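Local structure of leucyl-trna synthetase (Plasmodium falciparum, 5FOC) at residues A[146-151]-A[212-217]; A[120-125]-A[179-184]. The protein probably charges tRNA(Leu) with leucine at the expense of ATP, and the part present here is its editing domain, which is likely to deacylate wrongly charged tRNA. The protein carries 2 engineered substitutions. All coordinates share one frame; numbering follows the deposited sequence.

Interaction 1: residues A[146-151]-A[212-217]; sequences YYYLTL and VFILNK
Lys217 threads its aliphatic chain past Tyr146 and Tyr148 and so shows how one lysine can serve two tyrosines. Its CG lies over one face of the Tyr148 ring, 4.0 Å from the ring centroid, and its CD comes within 3.4 Å of Tyr148 OH; Ile214 CG2 meets the same ring at CD2. A bend at the third torsion (chi3 86°) then turns the tail toward Tyr146, placing CE over that ring's centre, 3.8 Å from the centroid. NZ follows as a cation-pi partner at 4.6 Å from the same Tyr146 centroid; Phe94 provides a second aromatic partner, and Thr93 O a weak hydrogen bond. This is the solvent-facing side, closely packed all the same.

The leucines make up the buried side. Leu149 and Leu215 meet through their CB atoms, and Leu215 CD1 reaches Leu151 CG at 4.0 Å, the two side chains crossing nearly at a right angle. Helix 18-35 covers Leu149 and Asn216, while helix 172-178 covers Leu151 and Phe213. The backbone here departs from regular antiparallel pairing: Leu149 O accepts from Leu215 N (2.8 Å), whereas Leu149 N donates to Asn216 O (2.9 Å). With the near-helical backbone of Leu215 (phi -80°, psi -32°), this resembles a beta bulge.

Further along, Thr150 OG1 donates to Phe213 O at 2.7 Å, and one water, accepting from Leu151 N, donates to that same carbonyl oxygen. Phe213 O therefore holds two donors, neither of them a backbone N-H. The chemistry implies a division of labour: hydroxyl and water continue the polar connection beside the backbone bonds, Leu149, Leu151 and Leu215 pack on the buried side, and the lysine's methylenes cover aromatic faces while its ammonium group lies over the Tyr146 face.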
loop_
_atom_site.group_PDB
_atom_site.type_symbol
_atom_site.label_atom_id
_atom_site.label_comp_id
_atom_site.label_asym_id
_atom_site.label_seq_id
_atom_site.Cartn_x
_atom_site.Cartn_y
_atom_site.Cartn_z
ATOM N N TYR A 146 8.217 -7.050 -8.650
ATOM C CA TYR A 146 6.944 -7.183 -9.309
ATOM C C TYR A 146 5.738 -7.143 -8.377
ATOM O O TYR A 146 5.713 -7.725 -7.302
ATOM C CB TYR A 146 6.901 -8.476 -10.100
ATOM C CG TYR A 146 7.706 -8.448 -11.358
ATOM C CD1 TYR A 146 7.280 -7.679 -12.433
ATOM C CD2 TYR A 146 8.845 -9.211 -11.523
ATOM C CE1 TYR A 146 8.009 -7.639 -13.603
ATOM C CE2 TYR A 146 9.571 -9.200 -12.702
ATOM C CZ TYR A 146 9.115 -8.399 -13.752
ATOM O OH TYR A 146 9.823 -8.401 -14.907
ATOM N N TYR A 147 4.701 -6.448 -8.815
ATOM C CA TYR A 147 3.419 -6.476 -8.138
ATOM C C TYR A 147 2.374 -7.051 -9.063
ATOM O O TYR A 147 2.436 -6.852 -10.287
ATOM C CB TYR A 147 3.034 -5.093 -7.579
ATOM C CG TYR A 147 3.912 -4.700 -6.426
ATOM C CD1 TYR A 147 5.183 -4.171 -6.640
ATOM C CD2 TYR A 147 3.519 -4.960 -5.102
ATOM C CE1 TYR A 147 6.012 -3.849 -5.584
ATOM C CE2 TYR A 147 4.322 -4.597 -4.052
ATOM C CZ TYR A 147 5.577 -4.082 -4.278
ATOM O OH TYR A 147 6.411 -3.781 -3.223
ATOM N N TYR A 148 1.378 -7.706 -8.486
ATOM C CA TYR A 148 0.339 -8.380 -9.219
ATOM C C TYR A 148 -0.977 -7.618 -9.116
ATOM O O TYR A 148 -1.287 -7.028 -8.123
ATOM C CB TYR A 148 0.167 -9.837 -8.671
ATOM C CG TYR A 148 1.333 -10.699 -9.063
ATOM C CD1 TYR A 148 2.585 -10.522 -8.455
ATOM C CD2 TYR A 148 1.208 -11.696 -10.026
ATOM C CE1 TYR A 148 3.674 -11.318 -8.799
ATOM C CE2 TYR A 148 2.288 -12.529 -10.349
ATOM C CZ TYR A 148 3.517 -12.322 -9.742
ATOM O OH TYR A 148 4.606 -13.111 -10.057
ATOM N N LEU A 149 -1.733 -7.653 -10.221
ATOM C CA LEU A 149 -3.070 -7.060 -10.270
ATOM C C LEU A 149 -4.046 -8.229 -10.377
ATOM O O LEU A 149 -3.906 -9.053 -11.273
ATOM C CB LEU A 149 -3.252 -6.132 -11.525
ATOM C CG LEU A 149 -2.591 -4.776 -11.359
ATOM C CD1 LEU A 149 -1.094 -4.793 -11.201
ATOM C CD2 LEU A 149 -2.959 -4.004 -12.618
ATOM N N THR A 150 -5.045 -8.236 -9.486
ATOM C CA THR A 150 -6.056 -9.277 -9.405
ATOM C C THR A 150 -7.378 -8.712 -8.846
ATOM O O THR A 150 -7.382 -7.762 -8.025
ATOM C CB THR A 150 -5.578 -10.454 -8.516
ATOM O OG1 THR A 150 -6.407 -11.562 -8.811
ATOM C CG2 THR A 150 -5.662 -10.110 -7.080
ATOM N N LEU A 151 -8.483 -9.277 -9.302
ATOM C CA LEU A 151 -9.808 -8.809 -8.941
ATOM C C LEU A 151 -10.247 -9.399 -7.606
ATOM O O LEU A 151 -9.927 -10.583 -7.339
ATOM C CB LEU A 151 -10.812 -9.163 -10.046
ATOM C CG LEU A 151 -10.791 -8.347 -11.381
ATOM C CD1 LEU A 151 -11.545 -9.083 -12.460
ATOM C CD2 LEU A 151 -11.405 -7.006 -11.057
ATOM N N VAL A 212 -4.863 -18.251 -9.440
ATOM C CA VAL A 212 -5.396 -16.913 -9.174
ATOM C C VAL A 212 -5.485 -16.247 -10.568
ATOM O O VAL A 212 -4.615 -16.444 -11.432
ATOM C CB VAL A 212 -4.460 -16.139 -8.207
ATOM C CG1 VAL A 212 -4.844 -14.687 -8.082
ATOM C CG2 VAL A 212 -4.470 -16.761 -6.824
ATOM N N PHE A 213 -6.541 -15.476 -10.795
ATOM C CA PHE A 213 -6.696 -14.725 -12.062
ATOM C C PHE A 213 -5.828 -13.485 -12.041
ATOM O O PHE A 213 -6.093 -12.600 -11.238
ATOM C CB PHE A 213 -8.172 -14.372 -12.220
ATOM C CG PHE A 213 -8.554 -13.697 -13.510
ATOM C CD1 PHE A 213 -7.812 -13.775 -14.697
ATOM C CD2 PHE A 213 -9.735 -13.004 -13.526
ATOM C CE1 PHE A 213 -8.219 -13.089 -15.845
ATOM C CE2 PHE A 213 -10.159 -12.326 -14.682
ATOM C CZ PHE A 213 -9.411 -12.395 -15.830
ATOM N N ILE A 214 -4.784 -13.439 -12.877
ATOM C CA ILE A 214 -3.843 -12.315 -12.854
ATOM C C ILE A 214 -4.099 -11.424 -14.077
ATOM O O ILE A 214 -3.940 -11.865 -15.201
ATOM C CB ILE A 214 -2.368 -12.742 -12.843
ATOM C CG1 ILE A 214 -2.070 -13.678 -11.617
ATOM C CG2 ILE A 214 -1.426 -11.544 -12.790
ATOM C CD1 ILE A 214 -2.474 -13.076 -10.282
ATOM N N LEU A 215 -4.426 -10.168 -13.818
ATOM C CA LEU A 215 -4.604 -9.227 -14.891
ATOM C C LEU A 215 -3.318 -8.659 -15.446
ATOM O O LEU A 215 -3.271 -8.263 -16.605
ATOM C CB LEU A 215 -5.428 -8.074 -14.367
ATOM C CG LEU A 215 -6.794 -8.382 -13.755
ATOM C CD1 LEU A 215 -7.520 -7.099 -13.363
ATOM C CD2 LEU A 215 -7.670 -9.242 -14.630
ATOM N N ASN A 216 -2.316 -8.517 -14.598
ATOM C CA ASN A 216 -1.026 -7.999 -14.959
ATOM C C ASN A 216 -0.040 -8.209 -13.815
ATOM O O ASN A 216 -0.432 -8.452 -12.664
ATOM C CB ASN A 216 -1.134 -6.474 -15.320
ATOM C CG ASN A 216 -0.332 -6.109 -16.524
ATOM O OD1 ASN A 216 0.658 -6.736 -16.853
ATOM N ND2 ASN A 216 -0.806 -5.038 -17.242
ATOM N N LYS A 217 1.233 -8.058 -14.167
ATOM C CA LYS A 217 2.350 -8.132 -13.237
ATOM C C LYS A 217 3.287 -6.991 -13.634
ATOM O O LYS A 217 3.776 -6.957 -14.764
ATOM C CB LYS A 217 3.026 -9.505 -13.338
ATOM C CG LYS A 217 4.240 -9.622 -12.490
ATOM C CD LYS A 217 4.894 -10.978 -12.655
ATOM C CE LYS A 217 5.852 -10.997 -13.822
ATOM N NZ LYS A 217 6.496 -12.345 -13.877
HETATM O O HOH W 1 -8.401 -11.076 -11.503
#

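Interaction 2: residues A[120-125]-A[179-184]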
loop_
_atom_site.group_PDB
_atom_site.type_symbol
_atom_site.label_atom_id
_atom_site.label_comp_id
_atom_site.label_asym_id
_atom_site.label_seq_id
_atom_site.Cartn_x
_atom_site.Cartn_y
_atom_site.Cartn_z
ATOM N N LYS A 120 -12.861 -0.331 -9.064
ATOM C CA LYS A 120 -12.001 0.552 -8.282
ATOM C C LYS A 120 -10.598 -0.035 -8.318
ATOM O O LYS A 120 -10.433 -1.259 -8.290
ATOM C CB LYS A 120 -12.487 0.697 -6.846
ATOM C CG LYS A 120 -13.872 1.274 -6.677
ATOM C CD LYS A 120 -14.060 1.738 -5.246
ATOM C CE LYS A 120 -15.473 2.187 -4.909
ATOM N NZ LYS A 120 -15.490 2.634 -3.482
ATOM N N VAL A 121 -9.593 0.815 -8.409
ATOM C CA VAL A 121 -8.195 0.364 -8.428
ATOM C C VAL A 121 -7.598 0.640 -7.070
ATOM O O VAL A 121 -7.526 1.768 -6.632
ATOM C CB VAL A 121 -7.338 1.025 -9.513
ATOM C CG1 VAL A 121 -5.906 0.498 -9.444
ATOM C CG2 VAL A 121 -7.957 0.879 -10.916
ATOM N N ILE A 122 -7.165 -0.443 -6.362
ATOM C CA ILE A 122 -6.830 -0.304 -4.978
ATOM C C ILE A 122 -5.497 -1.024 -4.694
ATOM O O ILE A 122 -5.414 -2.256 -4.970
ATOM C CB ILE A 122 -7.930 -0.892 -4.053
ATOM C CG1 ILE A 122 -9.252 -0.137 -4.188
ATOM C CG2 ILE A 122 -7.462 -0.959 -2.589
ATOM C CD1 ILE A 122 -10.438 -0.838 -3.603
ATOM N N PHE A 123 -4.507 -0.291 -4.194
ATOM C CA PHE A 123 -3.284 -0.875 -3.597
ATOM C C PHE A 123 -3.671 -1.328 -2.198
ATOM O O PHE A 123 -4.295 -0.674 -1.441
ATOM C CB PHE A 123 -2.128 0.145 -3.556
ATOM C CG PHE A 123 -1.497 0.429 -4.889
ATOM C CD1 PHE A 123 -2.121 1.296 -5.800
ATOM C CD2 PHE A 123 -0.304 -0.134 -5.257
ATOM C CE1 PHE A 123 -1.497 1.564 -7.024
ATOM C CE2 PHE A 123 0.290 0.105 -6.468
ATOM C CZ PHE A 123 -0.297 0.983 -7.359
ATOM N N LEU A 124 -3.210 -2.572 -1.844
ATOM C CA LEU A 124 -3.522 -3.058 -0.500
ATOM C C LEU A 124 -2.317 -2.784 0.405
ATOM O O LEU A 124 -1.296 -3.487 0.293
ATOM C CB LEU A 124 -3.852 -4.543 -0.556
ATOM C CG LEU A 124 -5.187 -4.956 -1.146
ATOM C CD1 LEU A 124 -5.299 -6.472 -1.323
ATOM C CD2 LEU A 124 -6.315 -4.446 -0.278
ATOM N N GLY A 125 -2.423 -1.719 1.222
ATOM C CA GLY A 125 -1.362 -1.225 2.066
ATOM C C GLY A 125 -1.411 -2.066 3.334
ATOM O O GLY A 125 -2.481 -2.305 3.807
ATOM N N CYS A 179 -16.506 -9.257 -8.648
ATOM C CA CYS A 179 -15.413 -8.653 -7.892
ATOM C C CYS A 179 -15.226 -7.193 -8.334
ATOM O O CYS A 179 -14.767 -6.927 -9.482
ATOM C CB CYS A 179 -14.138 -9.435 -8.141
ATOM S SG CYS A 179 -14.222 -11.108 -7.501
ATOM N N PRO A 180 -15.577 -6.238 -7.455
ATOM C CA PRO A 180 -15.596 -4.818 -7.960
ATOM C C PRO A 180 -14.268 -4.108 -7.920
ATOM O O PRO A 180 -14.165 -2.979 -8.419
ATOM C CB PRO A 180 -16.542 -4.136 -6.976
ATOM C CG PRO A 180 -16.326 -4.899 -5.706
ATOM C CD PRO A 180 -16.247 -6.331 -6.144
ATOM N N ASN A 181 -13.241 -4.692 -7.307
ATOM C CA ASN A 181 -11.965 -4.006 -7.070
ATOM C C ASN A 181 -10.825 -4.700 -7.768
ATOM O O ASN A 181 -10.754 -5.961 -7.749
ATOM C CB ASN A 181 -11.661 -3.953 -5.548
ATOM C CG ASN A 181 -12.733 -3.226 -4.770
ATOM O OD1 ASN A 181 -13.478 -2.420 -5.348
ATOM N ND2 ASN A 181 -12.850 -3.493 -3.481
ATOM N N ILE A 182 -9.955 -3.919 -8.411
ATOM C CA ILE A 182 -8.682 -4.378 -8.887
ATOM C C ILE A 182 -7.714 -4.132 -7.755
ATOM O O ILE A 182 -7.400 -3.016 -7.458
ATOM C CB ILE A 182 -8.209 -3.653 -10.153
ATOM C CG1 ILE A 182 -9.155 -3.964 -11.294
ATOM C CG2 ILE A 182 -6.805 -4.067 -10.512
ATOM C CD1 ILE A 182 -9.099 -2.962 -12.418
ATOM N N TYR A 183 -7.198 -5.218 -7.125
ATOM C CA TYR A 183 -6.155 -5.083 -6.135
ATOM C C TYR A 183 -4.749 -5.232 -6.656
ATOM O O TYR A 183 -4.508 -6.023 -7.544
ATOM C CB TYR A 183 -6.384 -6.118 -5.019
ATOM C CG TYR A 183 -7.618 -5.895 -4.171
ATOM C CD1 TYR A 183 -7.886 -4.638 -3.585
ATOM C CD2 TYR A 183 -8.578 -6.908 -3.977
ATOM C CE1 TYR A 183 -9.009 -4.430 -2.792
ATOM C CE2 TYR A 183 -9.715 -6.696 -3.192
ATOM C CZ TYR A 183 -9.932 -5.461 -2.589
ATOM O OH TYR A 183 -11.019 -5.142 -1.820
ATOM N N VAL A 184 -3.840 -4.411 -6.126
ATOM C CA VAL A 184 -2.437 -4.497 -6.423
ATOM C C VAL A 184 -1.746 -4.999 -5.137
ATOM O O VAL A 184 -1.916 -4.410 -4.048
ATOM C CB VAL A 184 -1.796 -3.142 -6.787
ATOM C CG1 VAL A 184 -0.385 -3.340 -7.264
ATOM C CG2 VAL A 184 -2.618 -2.449 -7.898
#
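Lys120 N bonds Pro180 O just ahead of a parallel strand pair whose first bridge is Lys120 with Asn181, illustrating how backbone bonds set the register and side chains sort themselves onto two faces. Five hydrogen bonds run along the pair in all. Residues 120, 122 and 124 of one segment alternate with 180, 182 and 184 of the other as bonding partners, and the bond from Ile182 N to Lys120 O is 2.7 Å long. The strand axes diverge by 24°, a modest twist.

Apolar and CH-pi contacts fill both faces. Val184 lies alongside Phe123, with CB 4.0 Å from the ring centroid of Phe123 and CG2 over the ring's centre. On the other face, Tyr183 is covered on opposite sides: Leu124 CD1 sits 4.1 Å from the Tyr183 centroid, and Asn181 CB covers the reverse. Ile122 spans two partners, its CG2 meeting Tyr183 CE1 at 3.8 Å while CD1 presses on the amide carbon CG of Asn181 at 3.5 Å; chi2 of 165° extends CD1 that far.

Polar side chains form a short hydrogen-bonded chain. Asn181 ND2 donates to Tyr183 OH at 3.0 Å, with the hydroxyl oxygen close to the amide plane, and ND2 also bonds Asp154 OD1. Tyr183 OH in turn is hydrogen-bonded to Phe153 O, so both groups are held in orientation.

Strand 7-15 pairs with the outer side of 120-125, and strand 146-152 with that of 181-184. Helices 18-35 and 112-118 cover the face that carries Val121 and Ile182, with Phe21 of helix 18-35 also touching Phe123 and Val184.

How the interactions relate
From the N terminus, the chain lays down 120-125, then 146-151, then 179-184, then 212-217, so the two loops cross: interaction 2 closes the first when 179-184 returns beside 120-125, by which time 146-151 has already been placed, and interaction 1 closes the second only when 212-217 arrives. The two contacts meet where strands 146-152 and 181-185 are neighbours, with a probable hydrogen bond from Tyr183 N to Thr150 O and Leu151 CD2 packed against Ile182 CG1. Together they order four successive strands, 120-127, 181-185, 146-152 and 216-219, in the mixed sheet of the editing domain.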